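Local coordinates for leucyl-tRNA synthetase subunit alpha (Aquifex aeolicus, PDB 3PZ5), which attaches leucine to its cognate tRNA and, through the isolated CP1 editing domain crystallised here, probably hydrolyses wrongly charged tRNA, at residues 16-19 / 23-26; 35-40 / 170-175; 128-133 / 156-161; 150-155 / 161-166; 190-193 / 197-200. The protein carries 1 engineered substitution. One frame throughout, in Å; residues are numbered along the deposited sequence.

Contact 1. Residues 16-19 / 23-26; sequences FYVE and LIYI. Engineered in segment 23-26: L23 (natural residue Pro).
F16 and I26 form a hydrogen-bonded pair of an antiparallel beta hairpin: I26 N donates to F16 O at 2.7 Å, and F16 N returns a bond to I26 O at 3.0 Å. The beta carbons of the pair face the buried side of the sheet, where the F16 ring leads off toward V42 and I108. Y17 and Y25 make the next, non-hydrogen-bonded pair, with their side chains on the other face. Turned anti to its own carbonyl carbon (chi1 -80°), the Y17 ring swings over the partner strand and lays one face on Y25 CB, a CH-pi contact with 3.8 Å from that carbon to the ring centroid. The two side chains run alongside in the same direction, but their rings meet obliquely, the planes 59° apart. Y17 CE1 also reaches CD1 of L23, an engineered residue in place of proline, at 3.7 Å. A serine replacing Y17 would probably strip Y25 CB and L23 CD1 of this cover and give the Y25 ring more freedom to turn. V18 N then donates almost straight to I24 O (2.9 Å, 169° at the hydrogen). Beyond it a water accepts from I24 N at 2.8 Å and lies close to V18 O. On the F16 face, V18 CG2 packs on I26 CD1 at 3.9 Å, and both side chains meet L54 of helix 50-60. Backbone hydrogen bonds thus hold the strands together until water takes over beside the turn, while apolar side chains line the inner face and tyrosines the partly exposed one.

Contact 2. Residues 35-40 / 170-175; sequences TVFGAT and VNSDGF
The ring of F37 lies against the backbone of S172, and this apolar packing makes up most of the contact. With CG anti to its own carbonyl carbon (chi1 -75°), the ring is laid flat beneath the peptide: S172 C sits over the ring centre, 3.8 Å above its plane, and D173 N covers the same face nearer the rim. D173 CB touches the far end of the ring, 3.6 Å from F37 CE2, its carboxylate plane roughly perpendicular to the ring. At the root of the side chain F37 CB meets N171 O at 3.5 Å. F175 comes in at about a right angle, its CD2 touching F37 CE1 at 3.9 Å, and W190 of helix 180-193 packs on both phenylalanines. Segment 35-40 contains a short 3-10 turn, residues 36-38, closed by the bond from G38 N to T35 O. It continues the TRPDT peptide, which in leucyl-tRNA synthetase editing domains is part of the threonine-rich region lining the editing pocket. Polar links between the segments run through one water. F37 N donates to it at 2.9 Å, and it donates to S172 OG at 3.2 Å, lying meanwhile at the edge of the F37 ring and in its plane. S172 OG donates in turn to V170 O at 2.8 Å, so the hydroxyl both gives and receives. The loop 170-175 is turned back on itself by the bond from F175 N to S172 O, and S172 N is taken by D176 OD1. F37 O accepts from K147 NZ, and N171 ND2 bonds V148 O.

Contact 3. Residues 128-133 / 156-161; sequences VPAHDQ and WDFEKG
F158 carries its CG anti to the carbonyl carbon (chi1 -71°), which points the ring at the A130-H131 peptide, and a bend at chi2 (59°) turns the amide of Q133 toward G161. The F158 ring offers its edge: A130 O lies near the ring plane, 3.5 Å from CE1, while A130 CB touches CD1 at 4.0 Å. H131 CE1 approaches the same corner, 3.8 Å from F158 CE1, with the two rings nearly perpendicular. A130 CB meanwhile sits over the centre of one imidazole face. H131, D132 and Q133 begin the HDQRD signature of the leucyl-tRNA synthetase editing domain and lead into helix 133-142, where D132 is the N-cap, its OD1 accepting from D135 N. The imidazole is pinned at both nitrogens, ND1 to Y163 O and NE2 to V149 N. On the other side of the contact W156 lays CD1 over the centre of one F158 face, and its NE1 donates to G161 O at 3.0 Å, with the oxygen in the indole plane. Q133 OE1 accepts from A162 N, while a weak and doubtful water link runs from Q133 NE2 to K160 O.

Contact 4. Residues 150-155 / 161-166; sequences VKPEGA and GAYEGK
V150 and P152 face the loop 161-166 across a broad backbone separation, the closest alpha carbons being those of P152 and K166 at 6.7 Å. V150 and K151 form a short strand, after which the chain leaves the sheet at P152; segment 161-166 is irregular throughout, and side chains fill the space between. The tyrosine ring of Y163, its CG anti to the backbone N (chi1 174°), is sandwiched. P152 CB rests over one face, 3.8 Å from the ring centroid and toward the rim, in a CH-pi contact. G165 N lies over the centre of the opposite face, 3.6 Å above the plane. The proline and tyrosine side chains run past one another in opposite directions. At the far end Y163 OH donates to K166 O at 2.6 Å, the acceptor lying at the ring edge in its plane. V150 CG1 packs on G165 O at 3.8 Å. With a leucine at Y163, K166 O would probably lose its donor and P152 CB the flat surface it rests on. The Y163 and W156 rings meet edge-to-face, an aromatic cluster in the connection between strands 150-151 and 168-169, and the tyrosine hydroxyl ties the returning end to it.

Contact 5. Residues 190-193 / 197-200; sequences WLQD and GEKK
Q192, on the last turn of helix 180-193, covers the most surface, reaching over the start of strand 197-199. Its CA makes a CA-H...O contact with G197 O at 3.2 Å, and both Q192 CB and Q192 CG approach that same oxygen at 3.6 Å, so one residue brings three carbons up to this oxygen. CG is anti to the backbone N (chi1 -168°) and the chain runs on extended, which carries the amide past G197 to lie beside the E198-K199 peptide. There Q192 OE1 comes within 3.6 Å of K199 N and 3.8 Å of K199 CB, while Q192 NE2 stands 4.0 Å from E198 CA; these are packing distances, and the amide leans on the strand without a clear bond to it. G197 is the second large contributor. A side chain on it would point at the helix: L191 CB lies 3.9 Å from G197 CA, and a beta carbon would clash with it. The lack of a side chain therefore lets the strand start tight against the helix end. L191, the third, contributes mainly its CB, and its side chain also meets P102. The contact closes a short helix-to-strand connection at the chain's C-terminal end. Strand 197-199 itself pairs antiparallel with strand 12-18, E198 bonding L13 and K200 bonding G11 through the backbone, while W190, on the same turn of the helix as L191, packs against F37 and F175. Helix 180-193 is thereby linked through strand 197-199 to the main sheet.

In the fold
Contacts 1 to 4 are partly buried, with F16, V18 and I26 as buried parts of contact 1 and F37 of contact 2, whereas contact 5 lies at the surface. Contact 1 alone is a ladder of backbone hydrogen bonds; the others join irregular chain or a helix end mainly by side-chain packing. Contacts 1 and 5 bear on the same sheet, through neighbouring strands 12-18 and 197-199. Contact 2 bridges distant parts of the sequence and touches contact 5 through W190, contact 3 through V128 and P129, and contact 4 through V150 and K151. Contacts 3 and 4 share G161, and both hold the excursion between strands 150-151 and 168-169, across the chain's centre from contact 1.

Contact 1. Residues 16-19 / 23-26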
# COMPACT_ATOMS: atom_id res chain seq x y z
N PHE A 16 1.84 -5.83 -7.87
CA PHE A 16 2.51 -4.56 -8.11
C PHE A 16 3.92 -4.80 -8.62
O PHE A 16 4.82 -5.15 -7.85
CB PHE A 16 2.55 -3.73 -6.83
CG PHE A 16 1.23 -3.14 -6.43
CD1 PHE A 16 0.24 -3.93 -5.84
CD2 PHE A 16 0.97 -1.79 -6.62
CE1 PHE A 16 -0.98 -3.38 -5.46
CE2 PHE A 16 -0.25 -1.23 -6.24
CZ PHE A 16 -1.23 -2.03 -5.66
N TYR A 17 4.12 -4.60 -9.91
CA TYR A 17 5.44 -4.74 -10.50
C TYR A 17 6.32 -3.56 -10.14
O TYR A 17 5.90 -2.41 -10.26
CB TYR A 17 5.35 -4.92 -12.02
CG TYR A 17 5.01 -6.34 -12.40
CD1 TYR A 17 6.01 -7.28 -12.65
CD2 TYR A 17 3.68 -6.76 -12.46
CE1 TYR A 17 5.70 -8.59 -12.99
CE2 TYR A 17 3.36 -8.08 -12.79
CZ TYR A 17 4.37 -8.98 -13.05
OH TYR A 17 4.05 -10.28 -13.38
N VAL A 18 7.53 -3.86 -9.68
CA VAL A 18 8.51 -2.85 -9.29
C VAL A 18 9.25 -2.35 -10.53
O VAL A 18 9.72 -3.15 -11.34
CB VAL A 18 9.51 -3.43 -8.26
CG1 VAL A 18 10.39 -2.34 -7.68
CG2 VAL A 18 8.76 -4.16 -7.15
N GLU A 19 9.37 -1.03 -10.66
CA GLU A 19 9.96 -0.42 -11.85
C GLU A 19 11.49 -0.42 -11.83
O GLU A 19 12.13 0.60 -11.57
CB GLU A 19 9.39 0.98 -12.08
CG GLU A 19 8.00 0.95 -12.72
CD GLU A 19 7.22 2.25 -12.58
OE1 GLU A 19 7.81 3.34 -12.78
OE2 GLU A 19 6.01 2.18 -12.29
N LEU A 23 12.88 -8.59 -13.07
CA LEU A 23 11.45 -8.80 -12.91
C LEU A 23 11.10 -9.17 -11.48
O LEU A 23 11.35 -10.30 -11.04
CB LEU A 23 10.92 -9.85 -13.89
CG LEU A 23 9.41 -9.86 -14.16
CD1 LEU A 23 8.95 -8.53 -14.79
CD2 LEU A 23 9.00 -11.05 -15.05
N ILE A 24 10.56 -8.19 -10.76
CA ILE A 24 10.10 -8.37 -9.38
C ILE A 24 8.73 -7.74 -9.22
O ILE A 24 8.48 -6.63 -9.71
CB ILE A 24 11.09 -7.74 -8.34
CG1 ILE A 24 12.49 -8.36 -8.48
CG2 ILE A 24 10.56 -7.91 -6.91
CD1 ILE A 24 13.52 -7.77 -7.54
N TYR A 25 7.84 -8.44 -8.54
CA TYR A 25 6.53 -7.90 -8.22
C TYR A 25 6.20 -8.12 -6.75
O TYR A 25 6.76 -9.01 -6.10
CB TYR A 25 5.45 -8.53 -9.12
CG TYR A 25 5.26 -10.02 -8.94
CD1 TYR A 25 4.59 -10.53 -7.82
CD2 TYR A 25 5.73 -10.93 -9.89
CE1 TYR A 25 4.40 -11.90 -7.66
CE2 TYR A 25 5.55 -12.30 -9.73
CZ TYR A 25 4.88 -12.78 -8.62
OH TYR A 25 4.69 -14.13 -8.44
N ILE A 26 5.29 -7.31 -6.24
CA ILE A 26 4.85 -7.41 -4.86
C ILE A 26 3.37 -7.77 -4.84
O ILE A 26 2.51 -6.97 -5.22
CB ILE A 26 5.10 -6.11 -4.07
CG1 ILE A 26 6.60 -5.78 -4.04
CG2 ILE A 26 4.55 -6.22 -2.65
CD1 ILE A 26 6.92 -4.33 -3.69
O HOH W 1 9.93 -5.91 -12.27

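Contact 2. Residues 35-40 / 170-175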
# COMPACT_ATOMS: atom_id res chain seq x y z
N THR A 35 -10.56 0.12 -3.70
CA THR A 35 -9.77 1.33 -3.46
C THR A 35 -8.42 1.36 -4.19
O THR A 35 -7.58 2.21 -3.90
CB THR A 35 -9.54 1.57 -1.95
OG1 THR A 35 -8.71 0.53 -1.42
CG2 THR A 35 -10.87 1.60 -1.20
N VAL A 36 -8.23 0.46 -5.14
CA VAL A 36 -6.92 0.29 -5.79
C VAL A 36 -6.40 1.52 -6.55
O VAL A 36 -5.20 1.78 -6.56
CB VAL A 36 -6.87 -1.00 -6.68
CG1 VAL A 36 -7.84 -0.90 -7.85
CG2 VAL A 36 -5.44 -1.29 -7.16
N PHE A 37 -7.31 2.28 -7.17
CA PHE A 37 -6.94 3.54 -7.83
C PHE A 37 -6.45 4.60 -6.83
O PHE A 37 -5.79 5.57 -7.21
CB PHE A 37 -8.11 4.10 -8.65
CG PHE A 37 -8.37 3.36 -9.93
CD1 PHE A 37 -9.26 2.29 -9.97
CD2 PHE A 37 -7.72 3.74 -11.11
CE1 PHE A 37 -9.49 1.60 -11.15
CE2 PHE A 37 -7.95 3.06 -12.30
CZ PHE A 37 -8.84 1.99 -12.32
N GLY A 38 -6.77 4.40 -5.56
CA GLY A 38 -6.37 5.31 -4.49
C GLY A 38 -5.06 4.95 -3.81
O GLY A 38 -4.62 5.64 -2.88
N ALA A 39 -4.44 3.86 -4.26
CA ALA A 39 -3.15 3.42 -3.73
C ALA A 39 -2.06 4.41 -4.13
O ALA A 39 -1.76 4.58 -5.32
CB ALA A 39 -2.82 2.01 -4.21
N THR A 40 -1.48 5.07 -3.13
CA THR A 40 -0.48 6.12 -3.37
C THR A 40 0.94 5.70 -2.98
O THR A 40 1.91 6.41 -3.26
CB THR A 40 -0.85 7.45 -2.66
OG1 THR A 40 -1.05 7.20 -1.26
CG2 THR A 40 -2.12 8.03 -3.25
N VAL A 170 -14.84 7.40 -7.39
CA VAL A 170 -14.36 8.58 -8.12
C VAL A 170 -12.87 8.37 -8.43
O VAL A 170 -12.24 7.46 -7.88
CB VAL A 170 -14.56 9.91 -7.33
CG1 VAL A 170 -16.04 10.22 -7.13
CG2 VAL A 170 -13.82 9.89 -5.99
N ASN A 171 -12.32 9.20 -9.32
CA ASN A 171 -10.91 9.09 -9.73
C ASN A 171 -10.47 7.65 -10.02
O ASN A 171 -9.34 7.25 -9.68
CB ASN A 171 -10.00 9.73 -8.68
CG ASN A 171 -10.32 11.20 -8.45
OD1 ASN A 171 -10.50 11.96 -9.40
ND2 ASN A 171 -10.40 11.60 -7.19
N SER A 172 -11.35 6.88 -10.65
CA SER A 172 -11.16 5.44 -10.81
C SER A 172 -11.40 4.95 -12.23
O SER A 172 -11.99 3.88 -12.43
CB SER A 172 -12.06 4.67 -9.83
OG SER A 172 -11.61 4.81 -8.50
N ASP A 173 -10.93 5.71 -13.21
CA ASP A 173 -11.06 5.33 -14.62
C ASP A 173 -12.53 5.02 -14.95
O ASP A 173 -13.41 5.82 -14.64
CB ASP A 173 -10.12 4.14 -14.93
CG ASP A 173 -10.30 3.58 -16.35
OD1 ASP A 173 -11.06 4.15 -17.16
OD2 ASP A 173 -9.65 2.54 -16.66
N GLY A 174 -12.78 3.84 -15.53
CA GLY A 174 -14.10 3.49 -16.01
C GLY A 174 -14.99 2.86 -14.96
O GLY A 174 -16.09 2.42 -15.26
N PHE A 175 -14.50 2.81 -13.72
CA PHE A 175 -15.26 2.24 -12.61
C PHE A 175 -15.99 3.31 -11.80
O PHE A 175 -16.76 2.99 -10.89
CB PHE A 175 -14.36 1.37 -11.72
CG PHE A 175 -13.81 0.15 -12.42
CD1 PHE A 175 -14.55 -1.03 -12.45
CD2 PHE A 175 -12.57 0.19 -13.04
CE1 PHE A 175 -14.05 -2.17 -13.10
CE2 PHE A 175 -12.06 -0.93 -13.69
CZ PHE A 175 -12.80 -2.11 -13.72
O HOH W 2 -10.22 2.47 -6.74

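Contact 3. Residues 128-133 / 156-161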
# COMPACT_ATOMS: atom_id res chain seq x y z
N VAL A 128 -3.83 3.10 1.04
CA VAL A 128 -4.89 4.00 0.62
C VAL A 128 -5.24 4.89 1.82
O VAL A 128 -6.15 4.57 2.59
CB VAL A 128 -6.13 3.21 0.10
CG1 VAL A 128 -7.23 4.16 -0.35
CG2 VAL A 128 -5.72 2.29 -1.05
N PRO A 129 -4.48 5.99 1.98
CA PRO A 129 -4.63 6.90 3.13
C PRO A 129 -6.03 7.49 3.25
O PRO A 129 -6.50 7.69 4.37
CB PRO A 129 -3.61 8.00 2.83
CG PRO A 129 -2.61 7.36 1.94
CD PRO A 129 -3.38 6.41 1.09
N ALA A 130 -6.68 7.76 2.13
CA ALA A 130 -8.04 8.32 2.15
C ALA A 130 -9.03 7.39 2.84
O ALA A 130 -10.03 7.85 3.39
CB ALA A 130 -8.51 8.65 0.74
N HIS A 131 -8.76 6.08 2.81
CA HIS A 131 -9.77 5.09 3.20
C HIS A 131 -9.37 4.05 4.24
O HIS A 131 -10.15 3.15 4.54
CB HIS A 131 -10.37 4.44 1.96
CG HIS A 131 -10.85 5.43 0.94
ND1 HIS A 131 -11.81 6.38 1.23
CD2 HIS A 131 -10.48 5.64 -0.34
CE1 HIS A 131 -12.01 7.13 0.16
NE2 HIS A 131 -11.22 6.70 -0.81
N ASP A 132 -8.16 4.19 4.78
CA ASP A 132 -7.69 3.36 5.90
C ASP A 132 -6.94 4.24 6.90
O ASP A 132 -5.90 4.82 6.57
CB ASP A 132 -6.79 2.21 5.40
CG ASP A 132 -6.38 1.26 6.53
OD1 ASP A 132 -5.65 1.69 7.45
OD2 ASP A 132 -6.78 0.08 6.50
N GLN A 133 -7.47 4.32 8.11
CA GLN A 133 -6.95 5.23 9.14
C GLN A 133 -5.48 4.96 9.47
O GLN A 133 -4.70 5.89 9.67
CB GLN A 133 -7.80 5.16 10.41
CG GLN A 133 -7.55 6.30 11.39
CD GLN A 133 -7.82 7.67 10.79
OE1 GLN A 133 -8.70 7.82 9.94
NE2 GLN A 133 -7.07 8.67 11.24
N TRP A 156 -17.37 15.05 4.16
CA TRP A 156 -16.25 14.45 4.89
C TRP A 156 -14.95 15.20 4.63
O TRP A 156 -14.62 15.52 3.48
CB TRP A 156 -16.09 12.97 4.51
CG TRP A 156 -15.14 12.22 5.40
CD1 TRP A 156 -13.78 12.17 5.30
CD2 TRP A 156 -15.48 11.40 6.53
NE1 TRP A 156 -13.25 11.39 6.29
CE2 TRP A 156 -14.27 10.90 7.06
CE3 TRP A 156 -16.69 11.05 7.14
CZ2 TRP A 156 -14.23 10.06 8.18
CZ3 TRP A 156 -16.65 10.21 8.26
CH2 TRP A 156 -15.43 9.73 8.77
N ASP A 157 -14.23 15.49 5.70
CA ASP A 157 -12.95 16.18 5.61
C ASP A 157 -11.79 15.17 5.68
O ASP A 157 -11.45 14.69 6.77
CB ASP A 157 -12.83 17.24 6.71
CG ASP A 157 -11.59 18.12 6.55
OD1 ASP A 157 -11.17 18.39 5.39
OD2 ASP A 157 -11.05 18.56 7.58
N PHE A 158 -11.22 14.85 4.52
CA PHE A 158 -10.13 13.87 4.41
C PHE A 158 -8.82 14.38 5.01
O PHE A 158 -7.95 13.59 5.37
CB PHE A 158 -9.93 13.45 2.96
CG PHE A 158 -11.04 12.59 2.42
CD1 PHE A 158 -10.96 11.20 2.50
CD2 PHE A 158 -12.18 13.17 1.87
CE1 PHE A 158 -11.99 10.40 2.02
CE2 PHE A 158 -13.22 12.37 1.39
CZ PHE A 158 -13.12 10.98 1.47
N GLU A 159 -8.71 15.70 5.12
CA GLU A 159 -7.58 16.35 5.78
C GLU A 159 -7.61 16.14 7.30
O GLU A 159 -6.62 16.40 8.00
CB GLU A 159 -7.58 17.84 5.42
CG GLU A 159 -6.39 18.64 5.93
CD GLU A 159 -6.39 20.07 5.42
OE1 GLU A 159 -5.83 20.31 4.33
OE2 GLU A 159 -6.94 20.96 6.11
N LYS A 160 -8.74 15.65 7.81
CA LYS A 160 -8.90 15.37 9.24
C LYS A 160 -8.90 13.88 9.56
O LYS A 160 -8.64 13.49 10.70
CB LYS A 160 -10.18 16.03 9.77
N GLY A 161 -9.19 13.04 8.56
CA GLY A 161 -9.20 11.59 8.76
C GLY A 161 -9.63 10.76 7.56
O GLY A 161 -10.22 11.27 6.61
O HOH W 3 -8.12 11.36 11.91

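Contact 4. Residues 150-155 / 161-166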
# COMPACT_ATOMS: atom_id res chain seq x y z
N VAL A 150 -13.23 6.34 -3.06
CA VAL A 150 -14.57 5.98 -2.58
C VAL A 150 -15.19 7.20 -1.91
O VAL A 150 -15.05 7.41 -0.70
CB VAL A 150 -14.55 4.74 -1.62
CG1 VAL A 150 -15.94 4.44 -1.06
CG2 VAL A 150 -14.00 3.51 -2.33
N LYS A 151 -15.84 8.03 -2.72
CA LYS A 151 -16.54 9.22 -2.24
C LYS A 151 -17.75 8.83 -1.40
O LYS A 151 -18.59 8.06 -1.86
CB LYS A 151 -16.97 10.10 -3.43
CG LYS A 151 -17.56 11.47 -3.08
CD LYS A 151 -16.48 12.45 -2.62
CE LYS A 151 -17.06 13.81 -2.26
NZ LYS A 151 -17.25 14.65 -3.47
N PRO A 152 -17.83 9.34 -0.16
CA PRO A 152 -19.05 9.16 0.63
C PRO A 152 -20.14 10.10 0.14
O PRO A 152 -19.85 11.10 -0.52
CB PRO A 152 -18.62 9.56 2.04
CG PRO A 152 -17.47 10.49 1.84
CD PRO A 152 -16.77 10.01 0.61
N GLU A 153 -21.39 9.78 0.47
CA GLU A 153 -22.52 10.62 0.08
C GLU A 153 -22.55 11.92 0.89
O GLU A 153 -22.76 13.00 0.34
CB GLU A 153 -23.83 9.84 0.20
CG GLU A 153 -25.01 10.43 -0.59
CD GLU A 153 -24.74 10.54 -2.08
OE1 GLU A 153 -24.14 9.61 -2.66
OE2 GLU A 153 -25.15 11.56 -2.68
N GLY A 154 -22.33 11.80 2.20
CA GLY A 154 -22.28 12.97 3.08
C GLY A 154 -20.99 13.76 2.95
O GLY A 154 -20.10 13.39 2.18
N ALA A 155 -20.89 14.85 3.70
CA ALA A 155 -19.67 15.66 3.73
C ALA A 155 -18.62 14.99 4.61
O ALA A 155 -18.94 14.44 5.66
CB ALA A 155 -19.97 17.07 4.22
N GLY A 161 -9.19 13.04 8.56
CA GLY A 161 -9.20 11.59 8.76
C GLY A 161 -9.63 10.76 7.56
O GLY A 161 -10.22 11.27 6.61
N ALA A 162 -9.31 9.47 7.61
CA ALA A 162 -9.70 8.52 6.58
C ALA A 162 -11.17 8.13 6.69
O ALA A 162 -11.71 8.00 7.79
CB ALA A 162 -8.83 7.28 6.63
N TYR A 163 -11.82 7.96 5.55
CA TYR A 163 -13.17 7.42 5.50
C TYR A 163 -13.12 5.96 5.06
O TYR A 163 -12.68 5.65 3.95
CB TYR A 163 -14.06 8.25 4.57
CG TYR A 163 -15.43 7.64 4.37
CD1 TYR A 163 -16.39 7.69 5.39
CD2 TYR A 163 -15.78 7.02 3.17
CE1 TYR A 163 -17.65 7.14 5.21
CE2 TYR A 163 -17.03 6.47 2.99
CZ TYR A 163 -17.96 6.53 4.01
OH TYR A 163 -19.20 5.98 3.84
N GLU A 164 -13.57 5.08 5.94
CA GLU A 164 -13.42 3.64 5.73
C GLU A 164 -14.72 2.94 5.34
O GLU A 164 -14.75 1.73 5.19
CB GLU A 164 -12.82 2.99 6.98
CG GLU A 164 -11.47 3.58 7.42
CD GLU A 164 -10.92 2.93 8.69
OE1 GLU A 164 -11.66 2.82 9.69
OE2 GLU A 164 -9.73 2.52 8.68
N GLY A 165 -15.80 3.72 5.17
CA GLY A 165 -17.11 3.16 4.83
C GLY A 165 -17.41 3.03 3.35
O GLY A 165 -16.53 3.23 2.50
N LYS A 166 -18.66 2.70 3.04
CA LYS A 166 -19.11 2.49 1.66
C LYS A 166 -19.42 3.80 0.96
O LYS A 166 -19.69 4.82 1.61
CB LYS A 166 -20.35 1.60 1.64
CG LYS A 166 -20.12 0.20 2.19
CD LYS A 166 -21.43 -0.50 2.53
CE LYS A 166 -21.17 -1.83 3.22
NZ LYS A 166 -22.43 -2.44 3.73

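Contact 5. Residues 190-193 / 197-200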
# COMPACT_ATOMS: atom_id res chain seq x y z
N TRP A 190 -11.58 -7.67 -13.38
CA TRP A 190 -10.78 -6.92 -14.33
C TRP A 190 -9.27 -7.20 -14.21
O TRP A 190 -8.61 -7.49 -15.22
CB TRP A 190 -11.06 -5.42 -14.17
CG TRP A 190 -10.33 -4.53 -15.13
CD1 TRP A 190 -10.36 -4.60 -16.49
CD2 TRP A 190 -9.49 -3.42 -14.79
NE1 TRP A 190 -9.57 -3.61 -17.02
CE2 TRP A 190 -9.03 -2.87 -16.01
CE3 TRP A 190 -9.08 -2.84 -13.58
CZ2 TRP A 190 -8.18 -1.76 -16.05
CZ3 TRP A 190 -8.22 -1.73 -13.63
CH2 TRP A 190 -7.79 -1.21 -14.86
N LEU A 191 -8.74 -7.14 -12.99
CA LEU A 191 -7.32 -7.39 -12.73
C LEU A 191 -6.95 -8.85 -12.96
O LEU A 191 -5.88 -9.15 -13.49
CB LEU A 191 -6.95 -7.00 -11.30
CG LEU A 191 -7.07 -5.53 -10.87
CD1 LEU A 191 -7.25 -5.45 -9.37
CD2 LEU A 191 -5.86 -4.72 -11.32
N GLN A 192 -7.84 -9.76 -12.56
CA GLN A 192 -7.64 -11.19 -12.73
C GLN A 192 -7.54 -11.57 -14.21
O GLN A 192 -6.72 -12.41 -14.58
CB GLN A 192 -8.77 -11.97 -12.06
CG GLN A 192 -8.51 -13.46 -11.92
CD GLN A 192 -9.28 -14.08 -10.76
OE1 GLN A 192 -10.27 -13.53 -10.28
NE2 GLN A 192 -8.81 -15.24 -10.31
N ASP A 193 -8.37 -10.93 -15.03
CA ASP A 193 -8.38 -11.15 -16.47
C ASP A 193 -7.13 -10.58 -17.14
O ASP A 193 -6.74 -11.01 -18.22
CB ASP A 193 -9.64 -10.51 -17.08
CG ASP A 193 -10.17 -11.28 -18.28
OD1 ASP A 193 -9.64 -12.36 -18.61
OD2 ASP A 193 -11.14 -10.79 -18.90
N GLY A 197 -4.17 -9.61 -10.70
CA GLY A 197 -4.95 -9.77 -9.48
C GLY A 197 -5.60 -11.13 -9.38
O GLY A 197 -5.62 -11.89 -10.35
N GLU A 198 -6.15 -11.44 -8.21
CA GLU A 198 -6.70 -12.76 -7.93
C GLU A 198 -7.77 -12.68 -6.83
O GLU A 198 -7.60 -11.95 -5.85
CB GLU A 198 -5.57 -13.70 -7.51
CG GLU A 198 -5.95 -15.18 -7.43
CD GLU A 198 -4.93 -16.00 -6.66
OE1 GLU A 198 -3.74 -15.60 -6.60
OE2 GLU A 198 -5.31 -17.06 -6.11
N LYS A 199 -8.86 -13.42 -7.02
CA LYS A 199 -9.92 -13.53 -6.01
C LYS A 199 -9.44 -14.46 -4.89
O LYS A 199 -8.70 -15.41 -5.15
CB LYS A 199 -11.21 -14.06 -6.64
CG LYS A 199 -12.49 -13.76 -5.86
CD LYS A 199 -12.87 -14.88 -4.90
CE LYS A 199 -13.87 -14.43 -3.84
NZ LYS A 199 -15.25 -14.28 -4.37
N LYS A 200 -9.87 -14.19 -3.66
CA LYS A 200 -9.44 -14.99 -2.52
C LYS A 200 -10.59 -15.56 -1.70
O LYS A 200 -11.55 -14.85 -1.37
CB LYS A 200 -8.50 -14.17 -1.62
CG LYS A 200 -7.32 -14.97 -1.09
CD LYS A 200 -6.24 -15.14 -2.15
CE LYS A 200 -5.37 -16.35 -1.89
NZ LYS A 200 -6.06 -17.62 -2.27